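Local coordinates for sensor protein kinase HptS (Staphylococcus aureus, PDB 6LKI), which is a sensor histidine kinase of a bacterial two-component system, probably coupling an extracellular signal linked to hexose phosphate to phosphorylation of its partner response regulator, at residues T16-H27 against E48-P57; Q148-V156 against D162-D170. One frame throughout, in Å; residues are numbered along the deposited sequence.

Interaction 1. Residues T16-H27 against E48-P57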
loop_
_atom_site.group_PDB
_atom_site.type_symbol
_atom_site.label_atom_id
_atom_site.label_comp_id
_atom_site.label_asym_id
_atom_site.label_seq_id
_atom_site.Cartn_x
_atom_site.Cartn_y
_atom_site.Cartn_z
ATOM N N THR B 16 28.663 -2.011 1.836
ATOM C CA THR B 16 27.636 -1.736 0.836
ATOM C C THR B 16 26.600 -0.749 1.359
ATOM O O THR B 16 26.178 0.162 0.637
ATOM C CB THR B 16 26.964 -3.040 0.403
ATOM O OG1 THR B 16 27.927 -3.888 -0.235
ATOM C CG2 THR B 16 25.820 -2.764 -0.567
ATOM N N GLU B 17 26.184 -0.908 2.618
ATOM C CA GLU B 17 25.195 0.002 3.186
ATOM C C GLU B 17 25.745 1.420 3.289
ATOM O O GLU B 17 25.011 2.394 3.086
ATOM C CB GLU B 17 24.742 -0.501 4.556
ATOM C CG GLU B 17 23.363 -0.011 4.960
ATOM C CD GLU B 17 23.407 1.317 5.690
ATOM O OE1 GLU B 17 24.504 1.719 6.131
ATOM O OE2 GLU B 17 22.343 1.956 5.828
ATOM N N LYS B 18 27.035 1.554 3.608
ATOM C CA LYS B 18 27.673 2.868 3.629
ATOM C C LYS B 18 27.626 3.518 2.252
ATOM O O LYS B 18 27.305 4.706 2.123
ATOM C CB LYS B 18 29.116 2.731 4.125
ATOM C CG LYS B 18 29.989 3.988 4.045
ATOM C CD LYS B 18 30.750 4.094 2.720
ATOM C CE LYS B 18 30.886 5.541 2.293
ATOM N NZ LYS B 18 31.252 5.695 0.859
ATOM N N GLN B 19 27.955 2.749 1.210
ATOM C CA GLN B 19 27.956 3.294 -0.142
ATOM C C GLN B 19 26.566 3.748 -0.563
ATOM O O GLN B 19 26.433 4.734 -1.297
ATOM C CB GLN B 19 28.502 2.257 -1.124
ATOM C CG GLN B 19 29.899 1.774 -0.781
ATOM C CD GLN B 19 30.863 1.903 -1.941
ATOM O OE1 GLN B 19 30.474 1.781 -3.103
ATOM N NE2 GLN B 19 32.129 2.159 -1.633
ATOM N N ILE B 20 25.523 3.052 -0.103
ATOM C CA ILE B 20 24.158 3.481 -0.400
ATOM C C ILE B 20 23.870 4.823 0.263
ATOM O O ILE B 20 23.353 5.751 -0.369
ATOM C CB ILE B 20 23.146 2.408 0.043
ATOM C CG1 ILE B 20 23.307 1.141 -0.802
ATOM C CG2 ILE B 20 21.728 2.947 -0.052
ATOM C CD1 ILE B 20 22.436 -0.013 -0.345
ATOM N N GLN B 21 24.214 4.947 1.547
ATOM C CA GLN B 21 23.934 6.184 2.271
ATOM C C GLN B 21 24.702 7.361 1.681
ATOM O O GLN B 21 24.164 8.470 1.573
ATOM C CB GLN B 21 24.267 6.012 3.753
ATOM C CG GLN B 21 23.466 4.921 4.451
ATOM C CD GLN B 21 21.991 5.262 4.585
ATOM O OE1 GLN B 21 21.580 6.403 4.372
ATOM N NE2 GLN B 21 21.187 4.269 4.946
ATOM N N THR B 22 25.945 7.113 1.301
ATOM C CA THR B 22 26.755 8.134 0.690
ATOM C C THR B 22 26.179 8.549 -0.628
ATOM O O THR B 22 26.164 9.683 -0.940
ATOM C CB THR B 22 28.187 7.658 0.460
ATOM O OG1 THR B 22 28.799 7.344 1.681
ATOM C CG2 THR B 22 29.000 8.700 -0.212
ATOM N N PHE B 23 25.713 7.594 -1.392
ATOM C CA PHE B 23 25.030 7.863 -2.637
ATOM C C PHE B 23 23.852 8.808 -2.424
ATOM O O PHE B 23 23.704 9.755 -3.110
ATOM C CB PHE B 23 24.606 6.554 -3.302
ATOM C CG PHE B 23 23.659 6.724 -4.456
ATOM C CD1 PHE B 23 24.124 6.829 -5.716
ATOM C CD2 PHE B 23 22.310 6.752 -4.261
ATOM C CE1 PHE B 23 23.267 6.975 -6.769
ATOM C CE2 PHE B 23 21.441 6.893 -5.294
ATOM C CZ PHE B 23 21.923 7.023 -6.554
ATOM N N ILE B 24 23.052 8.528 -1.428
ATOM C CA ILE B 24 21.910 9.347 -1.139
ATOM C C ILE B 24 22.314 10.774 -0.798
ATOM O O ILE B 24 21.773 11.698 -1.306
ATOM C CB ILE B 24 21.059 8.740 -0.042
ATOM C CG1 ILE B 24 20.465 7.453 -0.524
ATOM C CG2 ILE B 24 19.918 9.643 0.267
ATOM C CD1 ILE B 24 19.617 7.637 -1.742
ATOM N N THR B 25 23.274 10.919 0.076
ATOM C CA THR B 25 23.729 12.214 0.486
ATOM C C THR B 25 24.231 13.034 -0.682
ATOM O O THR B 25 23.904 14.162 -0.830
ATOM C CB THR B 25 24.815 12.041 1.529
ATOM O OG1 THR B 25 24.275 11.369 2.648
ATOM C CG2 THR B 25 25.289 13.313 1.956
ATOM N N GLN B 26 24.989 12.421 -1.555
ATOM C CA GLN B 26 25.594 13.135 -2.672
ATOM C C GLN B 26 24.627 13.377 -3.824
ATOM O O GLN B 26 24.953 14.158 -4.725
ATOM C CB GLN B 26 26.821 12.370 -3.174
ATOM C CG GLN B 26 27.942 12.287 -2.148
ATOM C CD GLN B 26 29.153 11.527 -2.651
ATOM O OE1 GLN B 26 29.050 10.693 -3.550
ATOM N NE2 GLN B 26 30.311 11.812 -2.067
ATOM N N HIS B 27 23.453 12.745 -3.816
ATOM C CA HIS B 27 22.474 12.896 -4.885
ATOM C C HIS B 27 21.236 13.671 -4.452
ATOM O O HIS B 27 20.285 13.780 -5.232
ATOM C CB HIS B 27 22.060 11.524 -5.421
ATOM C CG HIS B 27 22.993 10.974 -6.453
ATOM N ND1 HIS B 27 24.198 10.390 -6.130
ATOM C CD2 HIS B 27 22.898 10.922 -7.802
ATOM C CE1 HIS B 27 24.806 10.002 -7.236
ATOM N NE2 HIS B 27 24.038 10.312 -8.265
ATOM N N GLU B 48 21.837 6.531 -12.685
ATOM C CA GLU B 48 22.501 6.647 -11.391
ATOM C C GLU B 48 22.219 5.438 -10.509
ATOM O O GLU B 48 23.120 4.940 -9.823
ATOM C CB GLU B 48 22.063 7.935 -10.692
ATOM C CG GLU B 48 22.473 9.200 -11.425
ATOM C CD GLU B 48 23.968 9.273 -11.658
ATOM O OE1 GLU B 48 24.728 9.178 -10.671
ATOM O OE2 GLU B 48 24.385 9.416 -12.828
ATOM N N LEU B 49 20.975 4.950 -10.516
ATOM C CA LEU B 49 20.625 3.807 -9.676
ATOM C C LEU B 49 21.302 2.530 -10.162
ATOM O O LEU B 49 21.821 1.751 -9.354
ATOM C CB LEU B 49 19.106 3.630 -9.638
ATOM C CG LEU B 49 18.311 4.687 -8.866
ATOM C CD1 LEU B 49 16.815 4.475 -9.044
ATOM C CD2 LEU B 49 18.680 4.677 -7.388
ATOM N N LEU B 50 21.310 2.296 -11.476
ATOM C CA LEU B 50 21.991 1.118 -12.001
ATOM C C LEU B 50 23.500 1.210 -11.809
ATOM O O LEU B 50 24.162 0.184 -11.611
ATOM C CB LEU B 50 21.644 0.928 -13.478
ATOM C CG LEU B 50 20.221 0.422 -13.723
ATOM C CD1 LEU B 50 19.839 0.551 -15.189
ATOM C CD2 LEU B 50 20.083 -1.018 -13.256
ATOM N N LYS B 51 24.061 2.420 -11.858
ATOM C CA LYS B 51 25.479 2.583 -11.557
ATOM C C LYS B 51 25.776 2.197 -10.113
ATOM O O LYS B 51 26.775 1.525 -9.834
ATOM C CB LYS B 51 25.912 4.023 -11.832
ATOM C CG LYS B 51 27.398 4.278 -11.644
ATOM C CD LYS B 51 27.778 5.672 -12.121
ATOM C CE LYS B 51 27.367 5.887 -13.570
ATOM N NZ LYS B 51 27.621 7.282 -14.023
ATOM N N LEU B 52 24.908 2.608 -9.184
ATOM C CA LEU B 52 25.099 2.264 -7.778
ATOM C C LEU B 52 24.955 0.765 -7.549
ATOM O O LEU B 52 25.736 0.172 -6.795
ATOM C CB LEU B 52 24.101 3.034 -6.915
ATOM C CG LEU B 52 24.001 2.624 -5.444
ATOM C CD1 LEU B 52 25.223 3.102 -4.670
ATOM C CD2 LEU B 52 22.719 3.156 -4.819
ATOM N N ILE B 53 23.964 0.142 -8.192
ATOM C CA ILE B 53 23.706 -1.284 -7.995
ATOM C C ILE B 53 24.942 -2.107 -8.343
ATOM O O ILE B 53 25.345 -3.006 -7.595
ATOM C CB ILE B 53 22.487 -1.724 -8.826
ATOM C CG1 ILE B 53 21.197 -1.162 -8.227
ATOM C CG2 ILE B 53 22.424 -3.245 -8.935
ATOM C CD1 ILE B 53 21.062 -1.384 -6.739
ATOM N N HIS B 54 25.561 -1.812 -9.480
ATOM C CA HIS B 54 26.677 -2.623 -9.952
ATOM C C HIS B 54 28.012 -2.223 -9.339
ATOM O O HIS B 54 29.022 -2.879 -9.618
ATOM C CB HIS B 54 26.751 -2.564 -11.476
ATOM C CG HIS B 54 25.602 -3.247 -12.148
ATOM N ND1 HIS B 54 24.567 -2.555 -12.737
ATOM C CD2 HIS B 54 25.311 -4.561 -12.298
ATOM C CE1 HIS B 54 23.694 -3.413 -13.233
ATOM N NE2 HIS B 54 24.122 -4.636 -12.981
ATOM N N GLN B 55 28.046 -1.176 -8.517
ATOM C CA GLN B 55 29.240 -0.878 -7.737
ATOM C C GLN B 55 29.329 -1.715 -6.469
ATOM O O GLN B 55 30.387 -1.740 -5.834
ATOM C CB GLN B 55 29.282 0.609 -7.375
ATOM C CG GLN B 55 29.734 1.511 -8.510
ATOM C CD GLN B 55 29.565 2.982 -8.186
ATOM O OE1 GLN B 55 28.872 3.346 -7.237
ATOM N NE2 GLN B 55 30.196 3.839 -8.980
ATOM N N GLN B 56 28.250 -2.401 -6.094
ATOM C CA GLN B 56 28.150 -3.237 -4.908
ATOM C C GLN B 56 28.314 -4.705 -5.273
ATOM O O GLN B 56 27.819 -5.145 -6.317
ATOM C CB GLN B 56 26.802 -3.036 -4.215
ATOM C CG GLN B 56 26.324 -1.593 -4.189
ATOM C CD GLN B 56 27.360 -0.641 -3.614
ATOM O OE1 GLN B 56 28.026 -0.953 -2.627
ATOM N NE2 GLN B 56 27.500 0.527 -4.232
ATOM N N PRO B 57 29.011 -5.478 -4.435
ATOM C CA PRO B 57 29.160 -6.913 -4.731
ATOM C C PRO B 57 27.838 -7.658 -4.770
ATOM O O PRO B 57 27.618 -8.478 -5.670
ATOM C CB PRO B 57 30.060 -7.412 -3.591
ATOM C CG PRO B 57 30.762 -6.190 -3.090
ATOM C CD PRO B 57 29.781 -5.070 -3.250
HETATM O O HOH W 1 28.950 3.025 -4.543
#
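Q56 NE2, just past the end of helix 39-55, donates back to L52 O (3.1 Å) and, weakly, across to Q19 OE1 (3.4 Å). NE2 also points to a water, which accepts from it and in turn donates to Q55 OE1, so the amide nitrogen sits in a small polar cluster. The amides of Q19 and Q56 are turned 60° against each other. Q56 OE1 lies against T16 CG2 at 3.5 Å and is buried by the contact with no polar partner in the model; T16 OG1 turns instead to S12 O. At the other end H27 NE2 donates to E48 OE1 (2.7 Å, 158° at the hydrogen). The carboxylate oxygen comes to the edge of the imidazole in its plane but is itself met on its anti side, somewhat out of the carboxylate plane. H27 ND1 is used as well, donating to F23 O at 3.1 Å; together the two bonds restrict the rotation of the imidazole. Between these polar ends F23 supplies the apolar centre. With CG anti to the backbone N (chi1 169°), its ring projects into the groove, where L52 CD2 covers one face in a CH-pi contact, 3.8 Å from the centroid, and H27 ND1 lies over the opposite one. L49 CD2 closes on F23 CZ at 4.1 Å. On the sheet side, I20 and L49 rest on strands 84-92, 59-66 and 97-106. The two segments form an antiparallel helical hairpin, axes 10.6 Å apart at closest approach, packed on a four-stranded sheet, consistent with the membrane-distal half of a double Cache sensor domain.

Interaction 2. Residues Q148-V156 against D162-D170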
loop_
_atom_site.group_PDB
_atom_site.type_symbol
_atom_site.label_atom_id
_atom_site.label_comp_id
_atom_site.label_asym_id
_atom_site.label_seq_id
_atom_site.Cartn_x
_atom_site.Cartn_y
_atom_site.Cartn_z
ATOM N N GLN B 148 16.210 -26.562 17.390
ATOM C CA GLN B 148 15.420 -27.547 16.648
ATOM C C GLN B 148 16.255 -28.312 15.629
ATOM O O GLN B 148 16.226 -29.547 15.576
ATOM C CB GLN B 148 14.254 -26.850 15.943
ATOM C CG GLN B 148 13.292 -26.119 16.859
ATOM C CD GLN B 148 12.259 -25.323 16.085
ATOM O OE1 GLN B 148 12.530 -24.839 14.986
ATOM N NE2 GLN B 148 11.067 -25.190 16.652
ATOM N N PHE B 149 17.012 -27.581 14.816
ATOM C CA PHE B 149 17.890 -28.165 13.815
ATOM C C PHE B 149 19.349 -28.188 14.255
ATOM O O PHE B 149 20.085 -29.110 13.886
ATOM C CB PHE B 149 17.751 -27.404 12.491
ATOM C CG PHE B 149 16.339 -26.958 12.179
ATOM C CD1 PHE B 149 15.822 -25.782 12.712
ATOM C CD2 PHE B 149 15.532 -27.717 11.345
ATOM C CE1 PHE B 149 14.529 -25.382 12.423
ATOM C CE2 PHE B 149 14.240 -27.319 11.052
ATOM C CZ PHE B 149 13.739 -26.150 11.592
ATOM N N GLY B 150 19.777 -27.183 15.020
ATOM C CA GLY B 150 20.998 -27.244 15.806
ATOM C C GLY B 150 22.311 -27.440 15.080
ATOM O O GLY B 150 23.084 -28.331 15.444
ATOM N N PHE B 151 22.599 -26.614 14.082
ATOM C CA PHE B 151 23.867 -26.743 13.380
ATOM C C PHE B 151 24.935 -25.837 13.982
ATOM O O PHE B 151 24.649 -24.854 14.671
ATOM C CB PHE B 151 23.719 -26.423 11.891
ATOM C CG PHE B 151 22.469 -26.969 11.263
ATOM C CD1 PHE B 151 22.397 -28.300 10.887
ATOM C CD2 PHE B 151 21.371 -26.155 11.042
ATOM C CE1 PHE B 151 21.250 -28.814 10.301
ATOM C CE2 PHE B 151 20.224 -26.659 10.450
ATOM C CZ PHE B 151 20.161 -27.993 10.084
ATOM N N MET B 152 26.189 -26.187 13.695
ATOM C CA MET B 152 27.350 -25.383 14.052
ATOM C C MET B 152 27.255 -24.006 13.403
ATOM O O MET B 152 27.390 -23.882 12.182
ATOM C CB MET B 152 28.629 -26.103 13.619
ATOM C CG MET B 152 29.924 -25.449 14.063
ATOM S SD MET B 152 31.348 -26.200 13.245
ATOM C CE MET B 152 30.914 -27.937 13.335
ATOM N N ASN B 153 27.027 -22.970 14.208
ATOM C CA ASN B 153 26.722 -21.638 13.703
ATOM C C ASN B 153 27.632 -20.597 14.340
ATOM O O ASN B 153 28.319 -20.849 15.334
ATOM C CB ASN B 153 25.253 -21.276 13.963
ATOM C CG ASN B 153 24.975 -20.998 15.428
ATOM O OD1 ASN B 153 25.159 -19.880 15.909
ATOM N ND2 ASN B 153 24.546 -22.027 16.153
ATOM N N GLU B 154 27.614 -19.405 13.743
ATOM C CA GLU B 154 28.336 -18.246 14.254
ATOM C C GLU B 154 27.633 -16.996 13.748
ATOM O O GLU B 154 27.349 -16.890 12.551
ATOM C CB GLU B 154 29.801 -18.258 13.809
ATOM C CG GLU B 154 30.763 -18.761 14.869
ATOM C CD GLU B 154 32.199 -18.787 14.393
ATOM O OE1 GLU B 154 32.563 -19.723 13.650
ATOM O OE2 GLU B 154 32.964 -17.871 14.764
ATOM N N SER B 155 27.358 -16.060 14.651
ATOM C CA SER B 155 26.578 -14.875 14.329
ATOM C C SER B 155 27.355 -13.610 14.664
ATOM O O SER B 155 28.199 -13.596 15.564
ATOM C CB SER B 155 25.242 -14.867 15.084
ATOM O OG SER B 155 25.449 -14.769 16.482
ATOM N N VAL B 156 27.062 -12.543 13.917
ATOM C CA VAL B 156 27.574 -11.208 14.201
ATOM C C VAL B 156 26.425 -10.221 14.052
ATOM O O VAL B 156 25.392 -10.518 13.450
ATOM C CB VAL B 156 28.742 -10.794 13.277
ATOM C CG1 VAL B 156 29.977 -11.642 13.546
ATOM C CG2 VAL B 156 28.319 -10.862 11.818
ATOM N N ASP B 162 19.414 -3.308 13.902
ATOM C CA ASP B 162 19.436 -4.316 14.961
ATOM C C ASP B 162 19.196 -5.712 14.379
ATOM O O ASP B 162 18.258 -6.424 14.740
ATOM C CB ASP B 162 18.409 -3.976 16.033
ATOM C CG ASP B 162 18.703 -2.659 16.726
ATOM O OD1 ASP B 162 19.818 -2.510 17.268
ATOM O OD2 ASP B 162 17.820 -1.774 16.732
ATOM N N HIS B 163 20.078 -6.100 13.460
ATOM C CA HIS B 163 19.988 -7.378 12.772
ATOM C C HIS B 163 21.248 -8.195 13.022
ATOM O O HIS B 163 22.321 -7.646 13.288
ATOM C CB HIS B 163 19.785 -7.186 11.262
ATOM C CG HIS B 163 18.529 -6.453 10.910
ATOM N ND1 HIS B 163 18.326 -5.875 9.675
ATOM C CD2 HIS B 163 17.411 -6.202 11.631
ATOM C CE1 HIS B 163 17.136 -5.300 9.651
ATOM N NE2 HIS B 163 16.562 -5.483 10.825
ATOM N N ARG B 164 21.107 -9.515 12.929
ATOM C CA ARG B 164 22.210 -10.444 13.123
ATOM C C ARG B 164 22.330 -11.350 11.906
ATOM O O ARG B 164 21.333 -11.914 11.445
ATOM C CB ARG B 164 22.012 -11.288 14.384
ATOM C CG ARG B 164 22.164 -10.518 15.683
ATOM C CD ARG B 164 21.571 -11.292 16.848
ATOM N NE ARG B 164 20.115 -11.352 16.775
ATOM C CZ ARG B 164 19.393 -12.415 17.115
ATOM N NH1 ARG B 164 19.995 -13.512 17.553
ATOM N NH2 ARG B 164 18.072 -12.381 17.018
ATOM N N LEU B 165 23.549 -11.489 11.392
ATOM C CA LEU B 165 23.840 -12.405 10.298
ATOM C C LEU B 165 24.357 -13.712 10.883
ATOM O O LEU B 165 25.360 -13.718 11.603
ATOM C CB LEU B 165 24.861 -11.805 9.334
ATOM C CG LEU B 165 25.504 -12.803 8.365
ATOM C CD1 LEU B 165 24.480 -13.336 7.370
ATOM C CD2 LEU B 165 26.685 -12.175 7.646
ATOM N N ILE B 166 23.679 -14.813 10.571
ATOM C CA ILE B 166 24.015 -16.125 11.113
ATOM C C ILE B 166 24.369 -17.056 9.963
ATOM O O ILE B 166 23.551 -17.282 9.063
ATOM C CB ILE B 166 22.867 -16.710 11.948
ATOM C CG1 ILE B 166 22.269 -15.643 12.869
ATOM C CG2 ILE B 166 23.346 -17.916 12.744
ATOM C CD1 ILE B 166 20.840 -15.914 13.249
ATOM N N ILE B 167 25.579 -17.608 10.005
ATOM C CA ILE B 167 26.047 -18.589 9.034
ATOM C C ILE B 167 26.250 -19.912 9.759
ATOM O O ILE B 167 26.963 -19.970 10.769
ATOM C CB ILE B 167 27.339 -18.132 8.338
ATOM C CG1 ILE B 167 27.075 -16.871 7.513
ATOM C CG2 ILE B 167 27.889 -19.240 7.461
ATOM C CD1 ILE B 167 28.286 -16.373 6.760
ATOM N N TYR B 168 25.618 -20.969 9.252
ATOM C CA TYR B 168 25.605 -22.266 9.912
ATOM C C TYR B 168 25.965 -23.364 8.918
ATOM O O TYR B 168 26.077 -23.134 7.711
ATOM C CB TYR B 168 24.239 -22.549 10.551
ATOM C CG TYR B 168 23.068 -22.417 9.601
ATOM C CD1 TYR B 168 22.453 -21.189 9.390
ATOM C CD2 TYR B 168 22.573 -23.522 8.920
ATOM C CE1 TYR B 168 21.384 -21.064 8.525
ATOM C CE2 TYR B 168 21.502 -23.407 8.054
ATOM C CZ TYR B 168 20.911 -22.176 7.861
ATOM O OH TYR B 168 19.847 -22.056 7.000
ATOM N N LYS B 169 26.135 -24.575 9.449
ATOM C CA LYS B 169 26.576 -25.712 8.655
ATOM C C LYS B 169 26.271 -26.999 9.409
ATOM O O LYS B 169 26.493 -27.080 10.619
ATOM C CB LYS B 169 28.076 -25.619 8.348
ATOM C CG LYS B 169 28.666 -26.866 7.714
ATOM C CD LYS B 169 29.929 -26.546 6.936
ATOM C CE LYS B 169 30.628 -27.816 6.482
ATOM N NZ LYS B 169 29.790 -28.590 5.524
ATOM N N ASP B 170 25.775 -27.998 8.685
ATOM C CA ASP B 170 25.485 -29.305 9.272
ATOM C C ASP B 170 26.734 -30.180 9.301
ATOM O O ASP B 170 27.735 -29.834 9.929
ATOM C CB ASP B 170 24.368 -30.010 8.497
ATOM C CG ASP B 170 23.869 -31.260 9.200
ATOM O OD1 ASP B 170 24.092 -31.389 10.422
ATOM O OD2 ASP B 170 23.250 -32.113 8.530
#
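M152-V156 and H163-K169 pair as antiparallel strands, E154 with I167 and V156 with L165 as hydrogen-bonded pairs and S155 with I166 as a non-hydrogen-bonded one. The bond from I167 N to E154 O is nearly straight (3.2 Å, 171°), and L165 N to V156 O is the shortest of the ladder at 2.9 Å. Toward the chain end the bonds between M152 and K169 are weak. F151 lies alongside Y168 beside them, both pointing the same way, with CD2 of F151 3.6 Å from CD2 of Y168; the planes are tilted by only 18°, but the rings are displaced past one another with little overlap. F151 CD1 also meets D170 CB at 3.5 Å, while D170 OD1 approaches the phenyl edge in plane, and F149 O sits over the centre of one ring face. N153 CG lies between the backbone N and the carbonyl carbon (chi1 72°), which swings ND2 back to F151 O (3.2 Å) and ties N153 to the connection that follows G150, a residue with positive phi. On this same sheet face N153 CB touches Y168 CB, and S155 CB touches I166 CG1 at 3.8 Å. The polar ends of Y168 and R164 are held outside the pair, by D135 and D128. Strand 163-169 runs between strand 152-157, outermost in this chain, and strand 120-125, bonded through R164, I166 and Y168. The other face, with V156, L165 and I167, is covered by V6, S9 and Q10 of helix 2-31, and I167 also meets helix 108-116.

Both segments of interaction 1 precede those of interaction 2 in sequence, and the chain's centre lies between the two contacts, which are 28 Å apart between centres and about 9 Å between nearest atoms, without touching. Helix 2-31 connects them: its later part, residues 16-27, pairs with helix 39-55 over the sheet of strands 59-66, 69-72, 84-92 and 97-106, while its early turns cover the hairpin of interaction 2 in the second sheet, which adds strands 120-125 and 130-133. Both sheets have strand order 2-1-4-3. One long helix spanning two similar sheets suits a double Cache-like sensor, and could pass changes between its two halves.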